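Local coordinates for protein Myo-inositol 2-dehydrogenase (Lactobacillus plantarum WCFS1, PDB 3CEA) that probably catalyses the NAD-dependent oxidation of myo-inositol at its 2-hydroxyl, binding the dinucleotide on a Rossmann domain, at residues Glu21-His26 / Asp300-Phe305; Asp136-Ala141 / Asn250-Glu255; Asp192-Phe197 / Ala238-Gly243. One frame throughout, in Å; residues are numbered along the deposited sequence.

Contact 1 of 3, residues Glu21-His26 / Asp300-Phe305; sequences ERHARH and DEVQDF
The imidazole of His-23 reaches across from helix 20-29 to meet Val-302 and Glu-301 on helix 295-311. Its CG stands anti to the carbonyl carbon (chi1 -85°), a turn that carries the ring out from the helix until ND1 lies 3.7 Å from CG2 of Val-302. That methyl approaches the ring obliquely. Glu-301 comes in at about a right angle to the histidine: its CG sits between the backbone N and the carbonyl carbon (chi1 73°), and the chain runs extended from there to place OE2 in the ring plane, 3.9 Å from CE1 of His-23, with the carboxylate turned 35° from the ring.

Helix 20-29 is the first helix of the Rossmann fold, following strand 9-14 and a glycine-rich turn that fits the GxGxxG pattern; the His-23 side chain touches that turn. Helix 295-311 comes from far along the chain and covers this side of the nucleotide domain, with the Glu-301 side chain about 5 Å from the bound NAD.

No hydrogen bond joins the two segments; NE2 of His-23 is hydrogen-bonded instead to OE2 of Glu-101. With a second carboxylate nearby, OE2 of Glu-301 being 4.3 Å from NE2 of His-23, the surroundings would tend to stabilise positive charge on the ring. Phe-298 also meets the imidazole, its ring steeply inclined to it.

Contact 2 of 3, residues Asp136-Ala141 / Asn250-Glu255; sequences DSYRYA and NQVELE
Tyr-138 points its ring edge at strand 251-258, and two side chains of the strand take up different parts of that edge. Leu-254 lies against one flank: its CB is in the ring plane, 3.6 Å from CE1 of Tyr-138, while CD2 follows the same flank at 3.7 Å from CE1 and also nears CD1. Val-252 meets the far end, where its CG1 lies 3.3 Å from OH of Tyr-138 and its side chain crosses the tyrosine at about a right angle. The tyrosine CG is anti to the carbonyl carbon (chi1 -75°), which sends the ring from the flank of helix 136-146 across to the sheet.

Val-252 and Leu-254 both direct their CB toward the helix, whereas that of Glu-253 points away, to the side where its carboxylate forms a salt bridge with Arg-264 of the third subunit. The axes of the two short segments run nearly parallel, 5° apart, with a closest approach of 11.0 Å, and the ring bridges this gap between helix and sheet in the GFO/IDH/MocA C-terminal domain. Ile-265 of the neighbouring strand 262-265 and Leu-193 of helix 182-198 also touch Tyr-138.

The phenol is tied to the strand by a water that lies 3.0 Å from OH of Tyr-138 and donates to O of Val-252 at 2.7 Å. A phenylalanine here would probably keep the packing on Leu-254 but leave this water without its side-chain partner, breaking the polar link from helix to strand. One side chain thus serves two roles: its carbon edge packs on Leu-254 by dispersion, while its hydroxyl, set against a valine methyl, has as polar partner a water that also satisfies the Val-252 carbonyl.

Contact 3 of 3, residues Asp192-Phe197 / Ala238-Gly243; sequences DLIRWF and ATLIGG
Ile-194 turns its CG1 branch anti to the carbonyl carbon (chi1 -73°), and a second torsion near trans (chi2 155°) extends it, so that CD1 becomes the leading atom toward strand 237-243. Leu-240 replies from the strand with CG likewise anti to the carbonyl carbon (chi1 -41°), which swings CD2 forward to lie 3.4 Å from CD1 of Ile-194. The two branched chains meet obliquely, methyl against methyl. Beside them the short CB of Ala-238, two residues earlier on the strand, comes within 3.9 Å of the same CD1. One methyl of the helix therefore touches both Ala-238 and Leu-240, whose CB atoms are directed at the helix. Consistent with the small alanine, the backbones come nearest here, CA of Ile-194 and CA of Ala-238 being 8.0 Å apart.

The contact lays helix 182-198 on the mixed sheet of the C-terminal domain, where strand 237-243 runs between strands 153-163 and 225-232. Ile-194 also touches a methionine from each of these neighbours, Met-156 and Met-232, and Leu-240 packs back on Ile-191 of the same helix. Thr-239, with its CB directed away from the helix, lies on the other side of the sheet, where it packs on Thr-239 of the third subunit; Ile-241 meets Tyr-155 of that subunit. The strand thus serves the helix layer with one side and the subunit interface with the other.

All the meeting atoms are methyl carbons, and no hydrogen bond crosses between the segments. The contact therefore depends on shape and dispersion, with the approach of the isoleucine and leucine methyls a tight one, and no directional bond fixes the two segments to each other.

All three contacts are buried. Contact 1 joins two helices on the nucleotide-binding side, whereas contacts 2 and 3 each set a helix on the same mixed sheet of the C-terminal domain, their centres about 11 Å apart. These two touch: Phe-197 packs on Leu-254 and on the backbone of helix 136-146. Contact 1 stands apart, its centre about 20 Å from that of contact 2 and 24 Å from that of contact 3. The chemistry shifts accordingly, from an imidazole with carboxylates at its edge, one on a side chain about 5 Å from NAD, through a water-linked phenol, to aliphatic methyls alone. The strands of contacts 2 and 3 also meet the third subunit.

Contact 1 of 3, residues Glu21-His26 / Asp300-Phe305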
loop_
_atom_site.group_PDB
_atom_site.type_symbol
_atom_site.label_atom_id
_atom_site.label_comp_id
_atom_site.label_asym_id
_atom_site.label_seq_id
_atom_site.Cartn_x
_atom_site.Cartn_y
_atom_site.Cartn_z
ATOM N N GLU A 21 -27.073 -11.460 -17.098
ATOM C CA GLU A 21 -26.278 -12.624 -17.497
ATOM C C GLU A 21 -25.481 -13.228 -16.339
ATOM O O GLU A 21 -25.287 -14.442 -16.290
ATOM C CB GLU A 21 -25.365 -12.295 -18.686
ATOM C CG GLU A 21 -24.181 -11.382 -18.384
ATOM C CD GLU A 21 -23.224 -11.255 -19.560
ATOM O OE1 GLU A 21 -23.696 -11.145 -20.716
ATOM O OE2 GLU A 21 -21.996 -11.261 -19.327
ATOM N N ARG A 22 -25.040 -12.379 -15.413
ATOM C CA ARG A 22 -24.301 -12.824 -14.234
ATOM C C ARG A 22 -25.230 -13.522 -13.234
ATOM O O ARG A 22 -24.904 -14.598 -12.722
ATOM C CB ARG A 22 -23.575 -11.641 -13.580
ATOM C CG ARG A 22 -22.545 -12.038 -12.534
ATOM C CD ARG A 22 -21.805 -10.830 -11.972
ATOM N NE ARG A 22 -20.941 -10.194 -12.967
ATOM C CZ ARG A 22 -19.713 -10.605 -13.278
ATOM N NH1 ARG A 22 -19.182 -11.664 -12.678
ATOM N NH2 ARG A 22 -19.010 -9.952 -14.193
ATOM N N HIS A 23 -26.381 -12.901 -12.968
ATOM C CA HIS A 23 -27.428 -13.500 -12.140
ATOM C C HIS A 23 -27.869 -14.864 -12.663
ATOM O O HIS A 23 -28.039 -15.801 -11.885
ATOM C CB HIS A 23 -28.648 -12.578 -12.049
ATOM C CG HIS A 23 -28.552 -11.539 -10.975
ATOM N ND1 HIS A 23 -27.987 -11.791 -9.742
ATOM C CD2 HIS A 23 -28.982 -10.256 -10.938
ATOM C CE1 HIS A 23 -28.055 -10.700 -9.001
ATOM N NE2 HIS A 23 -28.656 -9.755 -9.702
ATOM N N ALA A 24 -28.052 -14.964 -13.979
ATOM C CA ALA A 24 -28.465 -16.212 -14.626
ATOM C C ALA A 24 -27.410 -17.307 -14.486
ATOM O O ALA A 24 -27.745 -18.465 -14.247
ATOM C CB ALA A 24 -28.792 -15.969 -16.090
ATOM N N ARG A 25 -26.141 -16.929 -14.633
ATOM C CA ARG A 25 -25.022 -17.855 -14.451
ATOM C C ARG A 25 -24.979 -18.422 -13.031
ATOM O O ARG A 25 -24.841 -19.633 -12.854
ATOM C CB ARG A 25 -23.690 -17.178 -14.789
ATOM C CG ARG A 25 -23.400 -17.053 -16.276
ATOM C CD ARG A 25 -22.004 -16.498 -16.503
ATOM N NE ARG A 25 -21.657 -16.415 -17.920
ATOM C CZ ARG A 25 -21.610 -15.285 -18.625
ATOM N NH1 ARG A 25 -21.886 -14.117 -18.055
ATOM N NH2 ARG A 25 -21.282 -15.326 -19.909
ATOM N N HIS A 26 -25.103 -17.544 -12.032
ATOM C CA HIS A 26 -25.100 -17.952 -10.625
ATOM C C HIS A 26 -26.290 -18.853 -10.312
ATOM O O HIS A 26 -26.173 -19.816 -9.549
ATOM C CB HIS A 26 -25.133 -16.734 -9.695
ATOM C CG HIS A 26 -23.906 -15.878 -9.762
ATOM N ND1 HIS A 26 -23.923 -14.536 -9.453
ATOM C CD2 HIS A 26 -22.629 -16.168 -10.105
ATOM C CE1 HIS A 26 -22.709 -14.037 -9.595
ATOM N NE2 HIS A 26 -21.905 -15.006 -9.994
ATOM N N ASP A 300 -24.302 -14.359 -2.880
ATOM C CA ASP A 300 -24.785 -14.490 -1.507
ATOM C C ASP A 300 -26.180 -13.891 -1.277
ATOM O O ASP A 300 -26.976 -14.455 -0.515
ATOM C CB ASP A 300 -23.763 -13.922 -0.511
ATOM C CG ASP A 300 -22.507 -14.794 -0.386
ATOM O OD1 ASP A 300 -22.504 -15.943 -0.885
ATOM O OD2 ASP A 300 -21.516 -14.330 0.221
ATOM N N GLU A 301 -26.479 -12.771 -1.939
ATOM C CA GLU A 301 -27.793 -12.122 -1.802
ATOM C C GLU A 301 -28.916 -12.920 -2.458
ATOM O O GLU A 301 -30.023 -12.998 -1.918
ATOM C CB GLU A 301 -27.781 -10.684 -2.338
ATOM C CG GLU A 301 -27.732 -10.557 -3.853
ATOM C CD GLU A 301 -28.156 -9.194 -4.355
ATOM O OE1 GLU A 301 -28.702 -8.394 -3.563
ATOM O OE2 GLU A 301 -27.948 -8.927 -5.555
ATOM N N VAL A 302 -28.629 -13.498 -3.624
ATOM C CA VAL A 302 -29.602 -14.313 -4.348
ATOM C C VAL A 302 -29.859 -15.612 -3.587
ATOM O O VAL A 302 -30.998 -16.074 -3.506
ATOM C CB VAL A 302 -29.162 -14.573 -5.813
ATOM C CG1 VAL A 302 -30.017 -15.653 -6.468
ATOM C CG2 VAL A 302 -29.242 -13.284 -6.620
ATOM N N GLN A 303 -28.796 -16.178 -3.017
ATOM C CA GLN A 303 -28.911 -17.345 -2.150
ATOM C C GLN A 303 -29.766 -17.027 -0.923
ATOM O O GLN A 303 -30.591 -17.843 -0.511
ATOM C CB GLN A 303 -27.528 -17.848 -1.722
ATOM C CG GLN A 303 -27.551 -19.159 -0.932
ATOM C CD GLN A 303 -27.942 -20.351 -1.787
ATOM O OE1 GLN A 303 -27.202 -20.755 -2.684
ATOM N NE2 GLN A 303 -29.110 -20.920 -1.509
ATOM N N ASP A 304 -29.567 -15.839 -0.352
ATOM C CA ASP A 304 -30.350 -15.384 0.795
ATOM C C ASP A 304 -31.834 -15.273 0.442
ATOM O O ASP A 304 -32.695 -15.663 1.235
ATOM C CB ASP A 304 -29.818 -14.049 1.328
ATOM C CG ASP A 304 -30.551 -13.579 2.581
ATOM O OD1 ASP A 304 -30.640 -14.355 3.560
ATOM O OD2 ASP A 304 -31.032 -12.425 2.587
ATOM N N PHE A 305 -32.120 -14.751 -0.753
ATOM C CA PHE A 305 -33.487 -14.658 -1.267
ATOM C C PHE A 305 -34.130 -16.035 -1.414
ATOM O O PHE A 305 -35.270 -16.238 -0.996
ATOM C CB PHE A 305 -33.513 -13.911 -2.609
ATOM C CG PHE A 305 -34.826 -14.009 -3.340
ATOM C CD1 PHE A 305 -35.908 -13.220 -2.964
ATOM C CD2 PHE A 305 -34.978 -14.888 -4.409
ATOM C CE1 PHE A 305 -37.123 -13.305 -3.638
ATOM C CE2 PHE A 305 -36.189 -14.983 -5.091
ATOM C CZ PHE A 305 -37.264 -14.189 -4.705
#

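Contact 2 of 3, residues Asp136-Ala141 / Asn250-Glu255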
loop_
_atom_site.group_PDB
_atom_site.type_symbol
_atom_site.label_atom_id
_atom_site.label_comp_id
_atom_site.label_asym_id
_atom_site.label_seq_id
_atom_site.Cartn_x
_atom_site.Cartn_y
_atom_site.Cartn_z
ATOM N N ASP A 136 -18.336 -8.963 1.931
ATOM C CA ASP A 136 -17.538 -9.358 3.093
ATOM C C ASP A 136 -16.854 -8.181 3.784
ATOM O O ASP A 136 -16.823 -8.115 5.014
ATOM C CB ASP A 136 -16.495 -10.405 2.682
ATOM C CG ASP A 136 -15.907 -11.145 3.871
ATOM N N SER A 137 -16.317 -7.259 2.984
ATOM C CA SER A 137 -15.583 -6.095 3.492
ATOM C C SER A 137 -16.489 -5.055 4.153
ATOM O O SER A 137 -16.187 -4.568 5.249
ATOM C CB SER A 137 -14.746 -5.452 2.379
ATOM O OG SER A 137 -13.693 -6.309 1.977
ATOM N N TYR A 138 -17.595 -4.719 3.489
ATOM C CA TYR A 138 -18.577 -3.798 4.060
ATOM C C TYR A 138 -19.111 -4.320 5.393
ATOM O O TYR A 138 -19.232 -3.555 6.357
ATOM C CB TYR A 138 -19.717 -3.509 3.079
ATOM C CG TYR A 138 -19.327 -2.575 1.952
ATOM C CD1 TYR A 138 -19.102 -1.220 2.194
ATOM C CD2 TYR A 138 -19.187 -3.042 0.645
ATOM C CE1 TYR A 138 -18.742 -0.357 1.170
ATOM C CE2 TYR A 138 -18.827 -2.182 -0.393
ATOM C CZ TYR A 138 -18.609 -0.840 -0.122
ATOM O OH TYR A 138 -18.253 0.023 -1.137
ATOM N N ARG A 139 -19.401 -5.620 5.441
ATOM C CA ARG A 139 -19.840 -6.296 6.667
ATOM C C ARG A 139 -18.797 -6.223 7.786
ATOM O O ARG A 139 -19.145 -6.045 8.953
ATOM C CB ARG A 139 -20.188 -7.759 6.384
ATOM C CG ARG A 139 -21.643 -8.013 6.039
ATOM C CD ARG A 139 -21.900 -9.510 5.909
ATOM N NE ARG A 139 -23.321 -9.836 5.977
ATOM N N TYR A 140 -17.527 -6.373 7.417
ATOM C CA TYR A 140 -16.413 -6.292 8.362
ATOM C C TYR A 140 -16.310 -4.893 8.970
ATOM O O TYR A 140 -16.134 -4.745 10.182
ATOM C CB TYR A 140 -15.106 -6.686 7.663
ATOM C CG TYR A 140 -13.879 -6.692 8.550
ATOM C CD1 TYR A 140 -13.635 -7.743 9.431
ATOM C CD2 TYR A 140 -12.950 -5.654 8.490
ATOM C CE1 TYR A 140 -12.505 -7.757 10.240
ATOM C CE2 TYR A 140 -11.812 -5.658 9.294
ATOM C CZ TYR A 140 -11.598 -6.710 10.166
ATOM O OH TYR A 140 -10.476 -6.712 10.961
ATOM N N ALA A 141 -16.437 -3.880 8.117
ATOM C CA ALA A 141 -16.403 -2.485 8.537
ATOM C C ALA A 141 -17.604 -2.108 9.401
ATOM O O ALA A 141 -17.471 -1.316 10.335
ATOM C CB ALA A 141 -16.320 -1.579 7.326
ATOM N N ASN A 250 -12.860 0.225 -12.039
ATOM C CA ASN A 250 -14.065 0.517 -11.274
ATOM C C ASN A 250 -13.683 0.885 -9.847
ATOM O O ASN A 250 -13.124 0.063 -9.122
ATOM C CB ASN A 250 -15.011 -0.690 -11.293
ATOM C CG ASN A 250 -16.241 -0.500 -10.415
ATOM O OD1 ASN A 250 -16.565 -1.360 -9.597
ATOM N ND2 ASN A 250 -16.937 0.622 -10.588
ATOM N N GLN A 251 -13.969 2.126 -9.456
ATOM C CA GLN A 251 -13.694 2.592 -8.099
ATOM C C GLN A 251 -14.960 2.548 -7.260
ATOM O O GLN A 251 -15.941 3.227 -7.571
ATOM C CB GLN A 251 -13.124 4.016 -8.116
ATOM C CG GLN A 251 -12.718 4.566 -6.738
ATOM C CD GLN A 251 -11.402 3.995 -6.220
ATOM O OE1 GLN A 251 -10.613 3.420 -6.976
ATOM N NE2 GLN A 251 -11.158 4.161 -4.922
ATOM N N VAL A 252 -14.934 1.731 -6.206
ATOM C CA VAL A 252 -16.037 1.642 -5.257
ATOM C C VAL A 252 -15.457 1.714 -3.849
ATOM O O VAL A 252 -14.826 0.773 -3.357
ATOM C CB VAL A 252 -16.913 0.375 -5.457
ATOM C CG1 VAL A 252 -17.998 0.311 -4.397
ATOM C CG2 VAL A 252 -17.558 0.373 -6.837
ATOM N N GLU A 253 -15.692 2.851 -3.207
ATOM C CA GLU A 253 -14.955 3.240 -2.025
ATOM C C GLU A 253 -15.912 3.807 -0.987
ATOM O O GLU A 253 -16.791 4.610 -1.313
ATOM C CB GLU A 253 -13.911 4.287 -2.427
ATOM C CG GLU A 253 -12.852 4.623 -1.389
ATOM C CD GLU A 253 -11.963 5.789 -1.827
ATOM O OE1 GLU A 253 -11.989 6.159 -3.027
ATOM O OE2 GLU A 253 -11.238 6.340 -0.970
ATOM N N LEU A 254 -15.747 3.369 0.258
ATOM C CA LEU A 254 -16.485 3.936 1.379
ATOM C C LEU A 254 -15.539 4.279 2.520
ATOM O O LEU A 254 -14.772 3.429 2.984
ATOM C CB LEU A 254 -17.582 2.985 1.870
ATOM C CG LEU A 254 -18.577 3.533 2.905
ATOM C CD1 LEU A 254 -19.477 4.617 2.311
ATOM C CD2 LEU A 254 -19.425 2.413 3.487
ATOM N N GLU A 255 -15.604 5.531 2.963
ATOM C CA GLU A 255 -14.819 5.988 4.098
ATOM C C GLU A 255 -15.741 6.362 5.244
ATOM O O GLU A 255 -16.593 7.237 5.105
ATOM C CB GLU A 255 -13.951 7.187 3.710
ATOM C CG GLU A 255 -13.158 7.787 4.867
ATOM C CD GLU A 255 -12.544 9.121 4.512
ATOM O OE1 GLU A 255 -11.529 9.139 3.784
ATOM O OE2 GLU A 255 -13.082 10.153 4.960
HETATM O O HOH W 1 -15.654 -1.295 -1.767
#

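Contact 3 of 3, residues Asp192-Phe197 / Ala238-Gly243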
loop_
_atom_site.group_PDB
_atom_site.type_symbol
_atom_site.label_atom_id
_atom_site.label_comp_id
_atom_site.label_asym_id
_atom_site.label_seq_id
_atom_site.Cartn_x
_atom_site.Cartn_y
_atom_site.Cartn_z
ATOM N N ASP A 192 -27.892 4.022 0.798
ATOM C CA ASP A 192 -28.329 2.889 1.612
ATOM C C ASP A 192 -27.290 2.530 2.675
ATOM O O ASP A 192 -27.638 2.265 3.829
ATOM C CB ASP A 192 -28.621 1.673 0.729
ATOM C CG ASP A 192 -29.016 0.444 1.536
ATOM O OD1 ASP A 192 -30.135 0.433 2.096
ATOM O OD2 ASP A 192 -28.206 -0.511 1.608
ATOM N N LEU A 193 -26.018 2.530 2.279
ATOM C CA LEU A 193 -24.911 2.206 3.181
ATOM C C LEU A 193 -24.805 3.212 4.317
ATOM O O LEU A 193 -24.585 2.837 5.467
ATOM C CB LEU A 193 -23.586 2.135 2.415
ATOM C CG LEU A 193 -23.377 0.987 1.420
ATOM C CD1 LEU A 193 -22.180 1.277 0.527
ATOM C CD2 LEU A 193 -23.221 -0.363 2.124
ATOM N N ILE A 194 -24.978 4.489 3.988
ATOM C CA ILE A 194 -24.928 5.560 4.977
ATOM C C ILE A 194 -26.085 5.427 5.972
ATOM O O ILE A 194 -25.879 5.541 7.183
ATOM C CB ILE A 194 -24.872 6.953 4.290
ATOM C CG1 ILE A 194 -23.481 7.164 3.684
ATOM C CG2 ILE A 194 -25.182 8.080 5.267
ATOM C CD1 ILE A 194 -23.438 8.134 2.531
ATOM N N ARG A 195 -27.285 5.151 5.458
ATOM C CA ARG A 195 -28.460 4.903 6.299
ATOM C C ARG A 195 -28.224 3.699 7.208
ATOM O O ARG A 195 -28.550 3.731 8.398
ATOM C CB ARG A 195 -29.708 4.672 5.443
ATOM C CG ARG A 195 -30.182 5.898 4.664
ATOM C CD ARG A 195 -31.594 5.714 4.107
ATOM N NE ARG A 195 -32.594 5.641 5.171
ATOM C CZ ARG A 195 -33.183 4.520 5.583
ATOM N NH1 ARG A 195 -32.892 3.359 5.015
ATOM N NH2 ARG A 195 -34.070 4.563 6.567
ATOM N N TRP A 196 -27.640 2.651 6.632
ATOM C CA TRP A 196 -27.308 1.428 7.353
ATOM C C TRP A 196 -26.309 1.678 8.486
ATOM O O TRP A 196 -26.536 1.253 9.620
ATOM C CB TRP A 196 -26.776 0.380 6.367
ATOM C CG TRP A 196 -26.528 -0.987 6.945
ATOM C CD1 TRP A 196 -27.248 -1.616 7.924
ATOM C CD2 TRP A 196 -25.504 -1.908 6.548
ATOM N NE1 TRP A 196 -26.726 -2.860 8.172
ATOM C CE2 TRP A 196 -25.655 -3.068 7.341
ATOM C CE3 TRP A 196 -24.471 -1.866 5.601
ATOM C CZ2 TRP A 196 -24.810 -4.176 7.217
ATOM C CZ3 TRP A 196 -23.630 -2.968 5.479
ATOM C CH2 TRP A 196 -23.807 -4.106 6.283
ATOM N N PHE A 197 -25.221 2.384 8.177
ATOM C CA PHE A 197 -24.138 2.614 9.134
ATOM C C PHE A 197 -24.508 3.569 10.270
ATOM O O PHE A 197 -24.089 3.368 11.415
ATOM C CB PHE A 197 -22.878 3.115 8.414
ATOM C CG PHE A 197 -21.963 2.015 7.936
ATOM C CD1 PHE A 197 -22.254 1.291 6.786
ATOM C CD2 PHE A 197 -20.798 1.714 8.633
ATOM C CE1 PHE A 197 -21.401 0.278 6.342
ATOM C CE2 PHE A 197 -19.940 0.705 8.194
ATOM C CZ PHE A 197 -20.244 -0.015 7.050
ATOM N N ALA A 238 -21.988 13.798 4.880
ATOM C CA ALA A 238 -21.620 12.791 3.894
ATOM C C ALA A 238 -21.435 13.372 2.501
ATOM O O ALA A 238 -22.117 14.324 2.117
ATOM C CB ALA A 238 -22.644 11.658 3.871
ATOM N N THR A 239 -20.494 12.793 1.762
ATOM C CA THR A 239 -20.274 13.124 0.361
ATOM C C THR A 239 -20.498 11.869 -0.469
ATOM O O THR A 239 -20.057 10.783 -0.087
ATOM C CB THR A 239 -18.842 13.648 0.120
ATOM O OG1 THR A 239 -18.606 14.792 0.947
ATOM C CG2 THR A 239 -18.629 14.036 -1.341
ATOM N N LEU A 240 -21.193 12.024 -1.594
ATOM C CA LEU A 240 -21.375 10.941 -2.559
ATOM C C LEU A 240 -20.847 11.375 -3.914
ATOM O O LEU A 240 -21.148 12.477 -4.382
ATOM C CB LEU A 240 -22.850 10.569 -2.714
ATOM C CG LEU A 240 -23.790 10.493 -1.513
ATOM C CD1 LEU A 240 -25.220 10.620 -2.010
ATOM C CD2 LEU A 240 -23.597 9.206 -0.729
ATOM N N ILE A 241 -20.067 10.503 -4.543
ATOM C CA ILE A 241 -19.578 10.754 -5.890
ATOM C C ILE A 241 -19.903 9.595 -6.829
ATOM O O ILE A 241 -19.508 8.451 -6.594
ATOM C CB ILE A 241 -18.066 11.069 -5.908
ATOM C CG1 ILE A 241 -17.787 12.322 -5.071
ATOM C CG2 ILE A 241 -17.564 11.230 -7.346
ATOM C CD1 ILE A 241 -16.410 12.879 -5.235
ATOM N N GLY A 242 -20.655 9.908 -7.878
ATOM C CA GLY A 242 -20.948 8.961 -8.939
ATOM C C GLY A 242 -20.261 9.424 -10.204
ATOM O O GLY A 242 -20.380 10.587 -10.589
ATOM N N GLY A 243 -19.535 8.514 -10.844
ATOM C CA GLY A 243 -18.797 8.829 -12.061
ATOM C C GLY A 243 -18.785 7.678 -13.043
ATOM O O GLY A 243 -19.167 6.554 -12.699
#